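Local structure of transmembrane protein (Bartonella henselae, 3PAM) at residues 29-32 against 33-36; 208-211 against 212-216. The protein probably serves as part of a solute-binding domain of the family 5 kind in an ABC-type oligopeptide transport system. All blocks are in the same frame, centred on the assembly; numbering follows the deposited sequence.

Contact 1 of 2, residues 29-32 against 33-36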
ATOM      1  N   LEU A  29      -8.512   7.678  -1.525  1.00 39.45           N
ATOM      2  CA  LEU A  29      -8.473   9.116  -1.780  1.00 40.16           C
ATOM      3  C   LEU A  29      -7.569   9.509  -2.944  1.00 40.36           C
ATOM      4  O   LEU A  29      -7.723  10.579  -3.551  1.00 43.16           O
ATOM      5  CB  LEU A  29      -8.013   9.858  -0.520  1.00 38.78           C
ATOM      6  CG  LEU A  29      -9.058  10.132   0.553  1.00 38.38           C
ATOM      7  CD1 LEU A  29      -8.427  10.363   1.906  1.00 37.11           C
ATOM      8  CD2 LEU A  29      -9.818  11.347   0.126  1.00 43.83           C
ATOM      9  N   PHE A  30      -6.619   8.657  -3.260  1.00 38.36           N
ATOM     10  CA  PHE A  30      -5.737   8.951  -4.345  1.00 38.33           C
ATOM     11  C   PHE A  30      -6.432   8.599  -5.640  1.00 40.94           C
ATOM     12  O   PHE A  30      -6.985   7.501  -5.783  1.00 40.88           O
ATOM     13  CB  PHE A  30      -4.404   8.225  -4.198  1.00 36.46           C
ATOM     14  CG  PHE A  30      -3.533   8.330  -5.404  1.00 37.47           C
ATOM     15  CD1 PHE A  30      -2.999   9.559  -5.787  1.00 38.58           C
ATOM     16  CD2 PHE A  30      -3.267   7.201  -6.178  1.00 37.90           C
ATOM     17  CE1 PHE A  30      -2.191   9.662  -6.918  1.00 41.84           C
ATOM     18  CE2 PHE A  30      -2.449   7.280  -7.314  1.00 40.56           C
ATOM     19  CZ  PHE A  30      -1.907   8.501  -7.689  1.00 42.26           C
ATOM     20  N   ASP A  31      -6.386   9.570  -6.557  1.00 42.76           N
ATOM     21  CA  ASP A  31      -7.030   9.526  -7.851  1.00 46.98           C
ATOM     22  C   ASP A  31      -5.980   9.301  -8.934  1.00 48.08           C
ATOM     23  O   ASP A  31      -5.382  10.261  -9.445  1.00 49.24           O
ATOM     24  CB  ASP A  31      -7.765  10.865  -8.087  1.00 49.54           C
ATOM     25  CG  ASP A  31      -8.398  10.964  -9.461  1.00 54.65           C
ATOM     26  OD1 ASP A  31      -8.084  10.120 -10.324  1.00 57.37           O
ATOM     27  OD2 ASP A  31      -9.222  11.886  -9.688  1.00 58.77           O
ATOM     28  N   PHE A  32      -5.770   8.033  -9.288  1.00 48.56           N
ATOM     29  CA  PHE A  32      -4.775   7.647 -10.298  1.00 49.48           C
ATOM     30  C   PHE A  32      -5.119   8.115 -11.701  1.00 53.49           C
ATOM     31  O   PHE A  32      -4.223   8.506 -12.465  1.00 55.01           O
ATOM     32  CB  PHE A  32      -4.541   6.132 -10.293  1.00 49.57           C
ATOM     33  CG  PHE A  32      -3.822   5.631 -11.501  1.00 51.62           C
ATOM     34  CD1 PHE A  32      -2.499   6.002 -11.739  1.00 51.42           C
ATOM     35  CD2 PHE A  32      -4.464   4.805 -12.414  1.00 53.97           C
ATOM     36  CE1 PHE A  32      -1.834   5.571 -12.874  1.00 53.37           C
ATOM     37  CE2 PHE A  32      -3.801   4.362 -13.544  1.00 57.18           C
ATOM     38  CZ  PHE A  32      -2.476   4.739 -13.769  1.00 56.69           C
ATOM     39  N   GLU A  33      -6.402   8.063 -12.041  1.00 73.58           N
ATOM     40  CA  GLU A  33      -6.874   8.453 -13.380  1.00 76.75           C
ATOM     41  C   GLU A  33      -6.666   9.929 -13.695  1.00 77.97           C
ATOM     42  O   GLU A  33      -6.371  10.273 -14.837  1.00 80.46           O
ATOM     43  CB  GLU A  33      -8.331   8.024 -13.618  1.00 77.36           C
ATOM     44  CG  GLU A  33      -9.157   7.832 -12.359  1.00 75.02           C
ATOM     45  CD  GLU A  33      -8.542   6.842 -11.374  1.00 72.86           C
ATOM     46  OE1 GLU A  33      -8.262   7.248 -10.224  1.00 71.30           O
ATOM     47  OE2 GLU A  33      -8.327   5.668 -11.747  1.00 73.19           O
ATOM     48  N   TRP A  34      -6.801  10.794 -12.691  1.00 76.07           N
ATOM     49  CA  TRP A  34      -6.429  12.194 -12.865  1.00 77.45           C
ATOM     50  C   TRP A  34      -4.960  12.272 -13.260  1.00 79.08           C
ATOM     51  O   TRP A  34      -4.615  12.872 -14.277  1.00 81.96           O
ATOM     52  CB  TRP A  34      -6.674  13.019 -11.597  1.00 74.68           C
ATOM     53  CG  TRP A  34      -6.588  14.497 -11.846  1.00 76.27           C
ATOM     54  CD1 TRP A  34      -7.624  15.334 -12.140  1.00 76.50           C
ATOM     55  CD2 TRP A  34      -5.401  15.312 -11.857  1.00 77.57           C
ATOM     56  NE1 TRP A  34      -7.164  16.615 -12.322  1.00 77.47           N
ATOM     57  CE2 TRP A  34      -5.806  16.632 -12.156  1.00 78.55           C
ATOM     58  CE3 TRP A  34      -4.041  15.057 -11.632  1.00 77.92           C
ATOM     59  CZ2 TRP A  34      -4.901  17.699 -12.237  1.00 80.71           C
ATOM     60  CZ3 TRP A  34      -3.136  16.117 -11.715  1.00 80.18           C
ATOM     61  CH2 TRP A  34      -3.575  17.423 -12.015  1.00 82.00           C
ATOM     62  N   VAL A  35      -4.109  11.649 -12.448  1.00 77.26           N
ATOM     63  CA  VAL A  35      -2.663  11.631 -12.666  1.00 78.23           C
ATOM     64  C   VAL A  35      -2.309  11.062 -14.032  1.00 80.74           C
ATOM     65  O   VAL A  35      -1.508  11.645 -14.770  1.00 83.09           O
ATOM     66  CB  VAL A  35      -1.936  10.847 -11.532  1.00 74.75           C
ATOM     67  CG1 VAL A  35      -0.601  10.264 -12.003  1.00 74.05           C
ATOM     68  CG2 VAL A  35      -1.735  11.741 -10.315  1.00 72.34           C
ATOM     69  N   ASN A  36      -2.934   9.937 -14.369  1.00 80.16           N
ATOM     70  CA  ASN A  36      -2.631   9.230 -15.602  1.00 81.65           C
ATOM     71  C   ASN A  36      -2.976  10.035 -16.848  1.00 84.87           C
ATOM     72  O   ASN A  36      -2.240  10.000 -17.838  1.00 86.11           O
ATOM     73  CB  ASN A  36      -3.346   7.881 -15.632  1.00 79.93           C
ATOM     74  CG  ASN A  36      -2.605   6.848 -16.450  1.00 79.20           C
ATOM     75  OD1 ASN A  36      -1.411   6.988 -16.717  1.00 79.52           O
ATOM     76  ND2 ASN A  36      -3.308   5.794 -16.843  1.00 78.66           N
TER
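The backbone runs extended through Phe30 and Asp31 and turns helical at Phe32, whose O accepts from Asn36 N at 2.7 Å. Asp31 is the N-cap. Its OD1 takes the N-H of Trp34 at 2.8 Å in a nearly straight bond (169°), met from above the carboxylate plane. With CG anti to the backbone N (chi1 176°), the carboxylate lies ahead of the first turn, and OD2 rests on Trp34 CB. Glu33 folds back, bent at chi2, and brings OE1 to 2.9 Å from Asp31 OD1. Two carboxylate oxygens this close should repel, and one of them may be protonated. Thr92 OG1 bonds to Asp31 OD1 and weakly to Glu33 OE1. Phe32 carries Asn36 over one ring face: Asn36 CB makes a CH-pi contact 4.0 Å from the centroid of the Phe32 ring. The amide is turned 27° from the ring, and Asn36 ND2 is held by Tyr44 O. Phe30 CE1 meets Val35 CG2 at 4.0 Å. The contact forms where the loop after helix 20-29 enters helix 32-38. Phe30 packs edge-to-face on Phe147 of helix 138-152 and against Ile253 and Leu255 of strand 252-257, while Val35 touches Ala146.

Contact 2 of 2, residues 208-211 against 212-216; sequences SFNF and SGASD. With EOH (ethanol), chain C.
Asn210 lays its side-chain amide alongside the backbone of Ala214 and bonds to both polar atoms of that residue. Asn210 ND2 donates a hydrogen bond to Ala214 O at 2.7 Å, on a lone pair in the carbonyl plane. Asn210 OD1 accepts from Ala214 N at 2.9 Å, a more bent bond (133°). The two bonds fix the rotation of the amide. CG anti to the backbone N (chi1 -172°) carries the group across the turn. ND2 has a further partner in Ser199 O. Ethanol, probably from the crystallisation liquor, donates through its hydroxyl to Asn210 OD1 at 2.7 Å and accepts weakly from Ser212 N. Its O also lies very close to Ser212 OG, a distance that looks doubtful. The backbone is tied by Gly213 N to Asn210 O at 3.2 Å. Before the turn, Ser208 OG accepts from Asn210 N at 3.1 Å. Arg13 bonds to the carbonyl oxygens of Asn210 and Phe211, and Tyr177 OH also bonds to Phe211 O. Three turns overlap at Asn210: an ST turn from Ser208, an inverse gamma turn centred on Asn210, and a type I beta turn from Asn210 to Gly213, in the loop before helix 217-228.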
ATOM      1  N   SER A 208      16.962  -2.539   5.801  1.00 35.86           N
ATOM      2  CA  SER A 208      16.141  -3.566   5.184  1.00 34.61           C
ATOM      3  C   SER A 208      15.102  -2.915   4.244  1.00 33.49           C
ATOM      4  O   SER A 208      14.902  -1.694   4.256  1.00 32.87           O
ATOM      5  CB  SER A 208      15.474  -4.431   6.249  1.00 34.25           C
ATOM      6  OG  SER A 208      14.078  -4.218   6.285  1.00 33.94           O
ATOM      7  N   PHE A 209      14.448  -3.737   3.435  1.00 32.94           N
ATOM      8  CA  PHE A 209      13.506  -3.232   2.476  1.00 32.46           C
ATOM      9  C   PHE A 209      12.069  -3.354   2.948  1.00 31.56           C
ATOM     10  O   PHE A 209      11.142  -3.321   2.123  1.00 31.89           O
ATOM     11  CB  PHE A 209      13.672  -3.927   1.130  1.00 33.81           C
ATOM     12  CG  PHE A 209      14.984  -3.626   0.443  1.00 36.41           C
ATOM     13  CD1 PHE A 209      15.749  -2.511   0.807  1.00 36.61           C
ATOM     14  CD2 PHE A 209      15.437  -4.439  -0.576  1.00 37.35           C
ATOM     15  CE1 PHE A 209      16.950  -2.229   0.172  1.00 38.98           C
ATOM     16  CE2 PHE A 209      16.648  -4.162  -1.226  1.00 39.84           C
ATOM     17  CZ  PHE A 209      17.402  -3.062  -0.849  1.00 40.64           C
ATOM     18  N   ASN A 210      11.874  -3.493   4.258  1.00 30.26           N
ATOM     19  CA  ASN A 210      10.538  -3.420   4.793  1.00 29.96           C
ATOM     20  C   ASN A 210      10.212  -1.958   5.046  1.00 29.91           C
ATOM     21  O   ASN A 210      10.229  -1.499   6.184  1.00 29.79           O
ATOM     22  CB  ASN A 210      10.363  -4.272   6.052  1.00 29.93           C
ATOM     23  CG  ASN A 210       8.895  -4.357   6.503  1.00 29.58           C
ATOM     24  OD1 ASN A 210       8.049  -3.569   6.072  1.00 28.89           O
ATOM     25  ND2 ASN A 210       8.603  -5.320   7.365  1.00 27.09           N
ATOM     26  N   PHE A 211       9.963  -1.231   3.959  1.00 30.55           N
ATOM     27  CA  PHE A 211       9.720   0.206   4.011  1.00 31.06           C
ATOM     28  C   PHE A 211       8.463   0.537   4.782  1.00 31.91           C
ATOM     29  O   PHE A 211       8.408   1.566   5.443  1.00 32.76           O
ATOM     30  CB  PHE A 211       9.650   0.786   2.602  1.00 31.63           C
ATOM     31  CG  PHE A 211      10.896   0.522   1.771  1.00 32.64           C
ATOM     32  CD1 PHE A 211      12.135   1.012   2.182  1.00 33.45           C
ATOM     33  CD2 PHE A 211      10.827  -0.221   0.601  1.00 30.70           C
ATOM     34  CE1 PHE A 211      13.296   0.771   1.430  1.00 33.69           C
ATOM     35  CE2 PHE A 211      11.961  -0.465  -0.145  1.00 34.64           C
ATOM     36  CZ  PHE A 211      13.213   0.040   0.270  1.00 34.34           C
ATOM     37  N   SER A 212       7.447  -0.322   4.682  1.00 32.41           N
ATOM     38  CA  SER A 212       6.186  -0.077   5.363  1.00 33.19           C
ATOM     39  C   SER A 212       6.214  -0.447   6.861  1.00 33.21           C
ATOM     40  O   SER A 212       5.326  -0.047   7.581  1.00 33.36           O
ATOM     41  CB  SER A 212       4.989  -0.725   4.628  1.00 33.61           C
ATOM     42  OG  SER A 212       5.015  -2.143   4.676  1.00 34.16           O
ATOM     43  N   GLY A 213       7.252  -1.158   7.321  1.00 32.82           N
ATOM     44  CA  GLY A 213       7.315  -1.641   8.705  1.00 32.40           C
ATOM     45  C   GLY A 213       6.236  -2.669   9.011  1.00 32.96           C
ATOM     46  O   GLY A 213       5.802  -2.833  10.174  1.00 33.59           O
ATOM     47  N   ALA A 214       5.809  -3.380   7.968  1.00 32.20           N
ATOM     48  CA  ALA A 214       4.835  -4.454   8.112  1.00 32.58           C
ATOM     49  C   ALA A 214       5.339  -5.536   9.051  1.00 33.22           C
ATOM     50  O   ALA A 214       6.507  -5.912   9.009  1.00 30.83           O
ATOM     51  CB  ALA A 214       4.511  -5.059   6.768  1.00 32.97           C
ATOM     52  N   SER A 215       4.422  -6.029   9.889  1.00 34.80           N
ATOM     53  CA  SER A 215       4.763  -6.978  10.927  1.00 37.10           C
ATOM     54  C   SER A 215       3.513  -7.701  11.417  1.00 38.20           C
ATOM     55  O   SER A 215       2.912  -7.317  12.403  1.00 39.44           O
ATOM     56  CB  SER A 215       5.445  -6.258  12.098  1.00 37.84           C
ATOM     57  OG  SER A 215       5.635  -7.147  13.193  1.00 43.84           O
ATOM     58  N   ASP A 216       3.153  -8.768  10.720  1.00 38.56           N
ATOM     59  CA  ASP A 216       1.986  -9.571  11.027  1.00 39.86           C
ATOM     60  C   ASP A 216       2.408 -11.043  10.959  1.00 40.58           C
ATOM     61  O   ASP A 216       3.116 -11.441  10.018  1.00 39.78           O
ATOM     62  CB  ASP A 216       0.920  -9.274   9.977  1.00 39.64           C
ATOM     63  CG  ASP A 216      -0.399  -9.998  10.221  1.00 41.99           C
ATOM     64  OD1 ASP A 216      -0.457 -11.036  10.922  1.00 42.70           O
ATOM     65  OD2 ASP A 216      -1.398  -9.500   9.672  1.00 43.16           O
TER
HETATM   66  C1  EOH C   1       7.588  -2.885   2.448  1.00 22.70           C
HETATM   67  C2  EOH C   1       7.802  -4.031   1.439  1.00 19.67           C
HETATM   68  O   EOH C   1       6.862  -3.250   3.612  1.00 18.97           O

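Overall arrangement
Contacts 1 and 2 are separate. Their centres are 25 Å apart, their nearest atoms about 16 Å, and they lie on opposite sides of the chain's centre. Contact 1 comes first in the chain and closes before contact 2 opens. Both are local, and both lie at helix starts: contact 1 spans the first turn of helix 32-38, and contact 2 leads into helix 217-228, with Asp216 as its N-cap. The link between them is the mixed sheet. Contact 1 packs on strand 252-257, contact 2 on Val9 of the adjacent strand 5-10. The ethanol sits at contact 2. It does not by itself mark a peptide pocket.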